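Local coordinates for probable transcriptional regulatory protein, Rv1404 (Mycobacterium tuberculosis, PDB 2NYX), which probably binds DNA as a MarR-family transcriptional regulator with a winged helix-turn-helix domain, at residues N42-L54 against R78-D90. Residues are numbered along the deposited sequence; the frame is centred on the assembly and turned at random.
Sequences NITIPQFRTLVIL and RMVDRLVGAELID
The NE2 corner of the flat Q47 amide comes within 4.0 Å of the R82 CD methylene. The two chains cross at about a right angle, and the amide and guanidinium planes are 35° apart without stacking. R82 CD and T44 N lie on opposite sides of the amide plane. T44 N donates to Q47 OE1 from above the carbonyl plane, and Q47 N donates to T44 OG1. This capping box starts helix 45-57 and helps hold the amide in place. Behind it the contact is largely apolar. L83 is its centre: CD2 rests on CB and CG of Q47, while CD1 packs against L51 CD2 at 3.9 Å. M79, a selenomethionine, is bent at its end, and its SE sits 3.8 Å from P46 CB. With chi1 at -60°, T50 turns OG1 back to P46 O and lays CG2 against L83 and I89. P46 O also accepts from T50 N, from the opposite face of its plane. I89 CD1 reaches L54 CD1 at 3.7 Å. A Schellman motif at E87 ends helix 73-85, probably the recognition helix. Segments 45-54 and 78-85 cross at -78°. L69 of helix 62-69 touches T50, V112 and V113 of helix 107-128 cover L51, and L105 of strand 102-105 packs on L51 and L54.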
loop_
_atom_site.group_PDB
_atom_site.type_symbol
_atom_site.label_atom_id
_atom_site.label_comp_id
_atom_site.label_asym_id
_atom_site.label_seq_id
_atom_site.Cartn_x
_atom_site.Cartn_y
_atom_site.Cartn_z
ATOM N N ASN B 42 -9.023 3.596 11.163
ATOM C CA ASN B 42 -9.102 4.966 10.647
ATOM C C ASN B 42 -7.845 5.507 9.988
ATOM O O ASN B 42 -7.864 6.578 9.388
ATOM C CB ASN B 42 -9.489 5.921 11.779
ATOM C CG ASN B 42 -10.973 5.936 12.054
ATOM O OD1 ASN B 42 -11.419 6.586 12.993
ATOM N ND2 ASN B 42 -11.751 5.226 11.236
ATOM N N ILE B 43 -6.746 4.784 10.106
ATOM C CA ILE B 43 -5.496 5.285 9.573
ATOM C C ILE B 43 -5.339 4.980 8.067
ATOM O O ILE B 43 -5.439 3.834 7.634
ATOM C CB ILE B 43 -4.312 4.803 10.440
ATOM C CG1 ILE B 43 -3.021 5.490 10.029
ATOM C CG2 ILE B 43 -4.176 3.293 10.395
ATOM C CD1 ILE B 43 -2.012 5.519 11.132
ATOM N N THR B 44 -5.122 6.035 7.282
ATOM C CA THR B 44 -4.895 5.918 5.844
ATOM C C THR B 44 -3.497 5.378 5.568
ATOM O O THR B 44 -2.635 5.395 6.440
ATOM C CB THR B 44 -5.062 7.273 5.093
ATOM O OG1 THR B 44 -3.940 8.129 5.361
ATOM C CG2 THR B 44 -6.364 7.974 5.470
ATOM N N ILE B 45 -3.283 4.912 4.341
ATOM C CA ILE B 45 -1.979 4.400 3.905
ATOM C C ILE B 45 -0.865 5.466 3.908
ATOM O O ILE B 45 0.232 5.191 4.408
ATOM C CB ILE B 45 -2.077 3.614 2.544
ATOM C CG1 ILE B 45 -2.800 2.279 2.773
ATOM C CG2 ILE B 45 -0.693 3.417 1.922
ATOM C CD1 ILE B 45 -2.796 1.309 1.595
ATOM N N PRO B 46 -1.126 6.671 3.349
ATOM C CA PRO B 46 -0.143 7.764 3.506
ATOM C C PRO B 46 0.196 8.071 4.974
ATOM O O PRO B 46 1.365 8.262 5.325
ATOM C CB PRO B 46 -0.842 8.955 2.846
ATOM C CG PRO B 46 -1.772 8.324 1.833
ATOM C CD PRO B 46 -2.275 7.090 2.517
ATOM N N GLN B 47 -0.817 8.107 5.828
ATOM C CA GLN B 47 -0.600 8.285 7.254
ATOM C C GLN B 47 0.320 7.204 7.811
ATOM O O GLN B 47 1.288 7.509 8.505
ATOM C CB GLN B 47 -1.938 8.307 7.995
ATOM C CG GLN B 47 -2.656 9.640 7.854
ATOM C CD GLN B 47 -4.100 9.595 8.298
ATOM O OE1 GLN B 47 -4.560 8.612 8.888
ATOM N NE2 GLN B 47 -4.833 10.671 8.013
ATOM N N PHE B 48 0.051 5.945 7.490
ATOM C CA PHE B 48 0.888 4.874 8.015
ATOM C C PHE B 48 2.337 4.951 7.530
ATOM O O PHE B 48 3.262 4.704 8.303
ATOM C CB PHE B 48 0.300 3.487 7.760
ATOM C CG PHE B 48 1.080 2.401 8.428
ATOM C CD1 PHE B 48 1.010 2.230 9.807
ATOM C CD2 PHE B 48 1.949 1.600 7.698
ATOM C CE1 PHE B 48 1.760 1.252 10.438
ATOM C CE2 PHE B 48 2.703 0.615 8.322
ATOM C CZ PHE B 48 2.610 0.440 9.690
ATOM N N ARG B 49 2.531 5.300 6.261
ATOM C CA ARG B 49 3.868 5.494 5.709
ATOM C C ARG B 49 4.650 6.582 6.476
ATOM O O ARG B 49 5.825 6.396 6.808
ATOM C CB ARG B 49 3.791 5.789 4.201
ATOM C CG ARG B 49 5.136 5.977 3.518
ATOM C CD ARG B 49 6.026 4.752 3.696
ATOM N NE ARG B 49 7.420 5.004 3.344
ATOM C CZ ARG B 49 8.383 4.088 3.425
ATOM N NH1 ARG B 49 8.102 2.858 3.825
ATOM N NH2 ARG B 49 9.626 4.392 3.097
ATOM N N THR B 50 3.987 7.700 6.766
ATOM C CA THR B 50 4.536 8.761 7.624
ATOM C C THR B 50 5.127 8.184 8.905
ATOM O O THR B 50 6.226 8.559 9.319
ATOM C CB THR B 50 3.447 9.797 7.992
ATOM O OG1 THR B 50 2.939 10.381 6.799
ATOM C CG2 THR B 50 3.991 10.902 8.871
ATOM N N LEU B 51 4.396 7.272 9.536
ATOM C CA LEU B 51 4.856 6.683 10.794
ATOM C C LEU B 51 6.109 5.834 10.596
ATOM O O LEU B 51 7.021 5.896 11.401
ATOM C CB LEU B 51 3.748 5.870 11.470
ATOM C CG LEU B 51 2.427 6.555 11.823
ATOM C CD1 LEU B 51 1.534 5.583 12.532
ATOM C CD2 LEU B 51 2.662 7.765 12.676
ATOM N N VAL B 52 6.156 5.069 9.510
ATOM C CA VAL B 52 7.296 4.211 9.223
ATOM C C VAL B 52 8.526 5.040 8.911
ATOM O O VAL B 52 9.627 4.732 9.382
ATOM C CB VAL B 52 7.003 3.220 8.068
ATOM C CG1 VAL B 52 8.261 2.431 7.701
ATOM C CG2 VAL B 52 5.871 2.284 8.468
ATOM N N ILE B 53 8.343 6.099 8.131
ATOM C CA ILE B 53 9.442 7.019 7.845
ATOM C C ILE B 53 9.992 7.584 9.156
ATOM O O ILE B 53 11.211 7.684 9.334
ATOM C CB ILE B 53 9.023 8.127 6.859
ATOM C CG1 ILE B 53 8.481 7.499 5.572
ATOM C CG2 ILE B 53 10.203 9.020 6.516
ATOM C CD1 ILE B 53 8.179 8.489 4.463
ATOM N N LEU B 54 9.099 7.898 10.091
ATOM C CA LEU B 54 9.534 8.460 11.370
ATOM C C LEU B 54 10.299 7.470 12.262
ATOM O O LEU B 54 11.244 7.873 12.957
ATOM C CB LEU B 54 8.395 9.182 12.108
ATOM C CG LEU B 54 7.995 10.529 11.487
ATOM C CD1 LEU B 54 6.808 11.143 12.205
ATOM C CD2 LEU B 54 9.163 11.514 11.472
ATOM N N ARG B 78 -0.971 18.807 6.757
ATOM C CA ARG B 78 -2.309 18.435 7.216
ATOM C C ARG B 78 -2.392 17.045 7.844
ATOM O O ARG B 78 -3.042 16.879 8.874
ATOM C CB ARG B 78 -3.331 18.570 6.090
ATOM C CG ARG B 78 -3.963 19.949 5.999
ATOM C CD ARG B 78 -4.796 20.100 4.749
ATOM N NE ARG B 78 -3.965 20.268 3.558
ATOM C CZ ARG B 78 -4.384 20.092 2.311
ATOM N NH1 ARG B 78 -5.637 19.738 2.063
ATOM N NH2 ARG B 78 -3.546 20.269 1.301
HETATM N N MSE B 79 -1.737 16.053 7.243
HETATM C CA MSE B 79 -1.769 14.699 7.807
HETATM C C MSE B 79 -0.908 14.522 9.060
HETATM O O MSE B 79 -1.187 13.655 9.876
HETATM C CB MSE B 79 -1.508 13.605 6.757
HETATM C CG MSE B 79 -0.103 13.517 6.209
HETATM SE SE MSE B 79 0.049 12.211 4.694
HETATM C CE MSE B 79 -1.269 13.000 3.399
ATOM N N VAL B 80 0.120 15.348 9.218
ATOM C CA VAL B 80 0.887 15.380 10.466
ATOM C C VAL B 80 0.015 15.981 11.574
ATOM O O VAL B 80 -0.034 15.443 12.681
ATOM C CB VAL B 80 2.240 16.137 10.321
ATOM C CG1 VAL B 80 2.939 16.293 11.666
ATOM C CG2 VAL B 80 3.150 15.402 9.381
ATOM N N ASP B 81 -0.691 17.070 11.269
ATOM C CA ASP B 81 -1.649 17.654 12.212
ATOM C C ASP B 81 -2.638 16.617 12.749
ATOM O O ASP B 81 -2.899 16.564 13.955
ATOM C CB ASP B 81 -2.429 18.804 11.568
ATOM C CG ASP B 81 -1.581 20.039 11.332
ATOM O OD1 ASP B 81 -0.589 20.250 12.066
ATOM O OD2 ASP B 81 -1.924 20.813 10.407
ATOM N N ARG B 82 -3.183 15.804 11.847
ATOM C CA ARG B 82 -4.146 14.767 12.195
ATOM C C ARG B 82 -3.518 13.712 13.089
ATOM O O ARG B 82 -4.107 13.294 14.085
ATOM C CB ARG B 82 -4.712 14.107 10.931
ATOM C CG ARG B 82 -5.688 14.977 10.180
ATOM C CD ARG B 82 -6.420 14.215 9.078
ATOM N NE ARG B 82 -7.006 15.146 8.108
ATOM C CZ ARG B 82 -6.453 15.472 6.938
ATOM N NH1 ARG B 82 -5.295 14.927 6.562
ATOM N NH2 ARG B 82 -7.061 16.342 6.138
ATOM N N LEU B 83 -2.317 13.284 12.726
ATOM C CA LEU B 83 -1.613 12.262 13.489
ATOM C C LEU B 83 -1.163 12.790 14.846
ATOM O O LEU B 83 -1.049 12.032 15.816
ATOM C CB LEU B 83 -0.439 11.692 12.684
ATOM C CG LEU B 83 -0.834 10.853 11.475
ATOM C CD1 LEU B 83 0.386 10.313 10.756
ATOM C CD2 LEU B 83 -1.761 9.722 11.870
ATOM N N VAL B 84 -0.924 14.097 14.907
ATOM C CA VAL B 84 -0.689 14.773 16.183
ATOM C C VAL B 84 -1.959 14.732 17.036
ATOM O O VAL B 84 -1.909 14.396 18.214
ATOM C CB VAL B 84 -0.177 16.205 15.989
ATOM C CG1 VAL B 84 -0.243 16.975 17.289
ATOM C CG2 VAL B 84 1.248 16.168 15.464
ATOM N N GLY B 85 -3.090 15.045 16.409
ATOM C CA GLY B 85 -4.394 14.973 17.045
ATOM C C GLY B 85 -4.724 13.591 17.568
ATOM O O GLY B 85 -5.418 13.468 18.561
ATOM N N ALA B 86 -4.227 12.553 16.903
ATOM C CA ALA B 86 -4.485 11.173 17.302
ATOM C C ALA B 86 -3.384 10.583 18.199
ATOM O O ALA B 86 -3.320 9.375 18.388
ATOM C CB ALA B 86 -4.709 10.307 16.071
ATOM N N GLU B 87 -2.543 11.452 18.761
ATOM C CA GLU B 87 -1.451 11.086 19.691
ATOM C C GLU B 87 -0.427 10.103 19.134
ATOM O O GLU B 87 0.206 9.383 19.893
ATOM C CB GLU B 87 -1.983 10.549 21.031
ATOM C CG GLU B 87 -2.459 11.590 22.018
ATOM C CD GLU B 87 -3.943 11.874 21.882
ATOM O OE1 GLU B 87 -4.692 11.658 22.869
ATOM O OE2 GLU B 87 -4.360 12.304 20.783
ATOM N N LEU B 88 -0.255 10.078 17.822
ATOM C CA LEU B 88 0.734 9.195 17.204
ATOM C C LEU B 88 2.047 9.926 16.893
ATOM O O LEU B 88 3.089 9.296 16.685
ATOM C CB LEU B 88 0.142 8.518 15.957
ATOM C CG LEU B 88 -1.158 7.725 16.190
ATOM C CD1 LEU B 88 -1.950 7.547 14.914
ATOM C CD2 LEU B 88 -0.887 6.389 16.812
ATOM N N ILE B 89 1.987 11.257 16.889
ATOM C CA ILE B 89 3.138 12.121 16.587
ATOM C C ILE B 89 3.215 13.319 17.544
ATOM O O ILE B 89 2.202 13.952 17.847
ATOM C CB ILE B 89 3.110 12.597 15.105
ATOM C CG1 ILE B 89 3.403 11.424 14.172
ATOM C CG2 ILE B 89 4.107 13.716 14.850
ATOM C CD1 ILE B 89 3.237 11.740 12.708
ATOM N N ASP B 90 4.426 13.592 18.029
ATOM C CA ASP B 90 4.751 14.799 18.774
ATOM C C ASP B 90 5.507 15.791 17.890
ATOM O O ASP B 90 6.295 15.392 17.030
ATOM C CB ASP B 90 5.636 14.448 19.962
ATOM C CG ASP B 90 4.846 14.126 21.226
ATOM O OD1 ASP B 90 3.716 14.651 21.402
ATOM O OD2 ASP B 90 5.379 13.362 22.069
#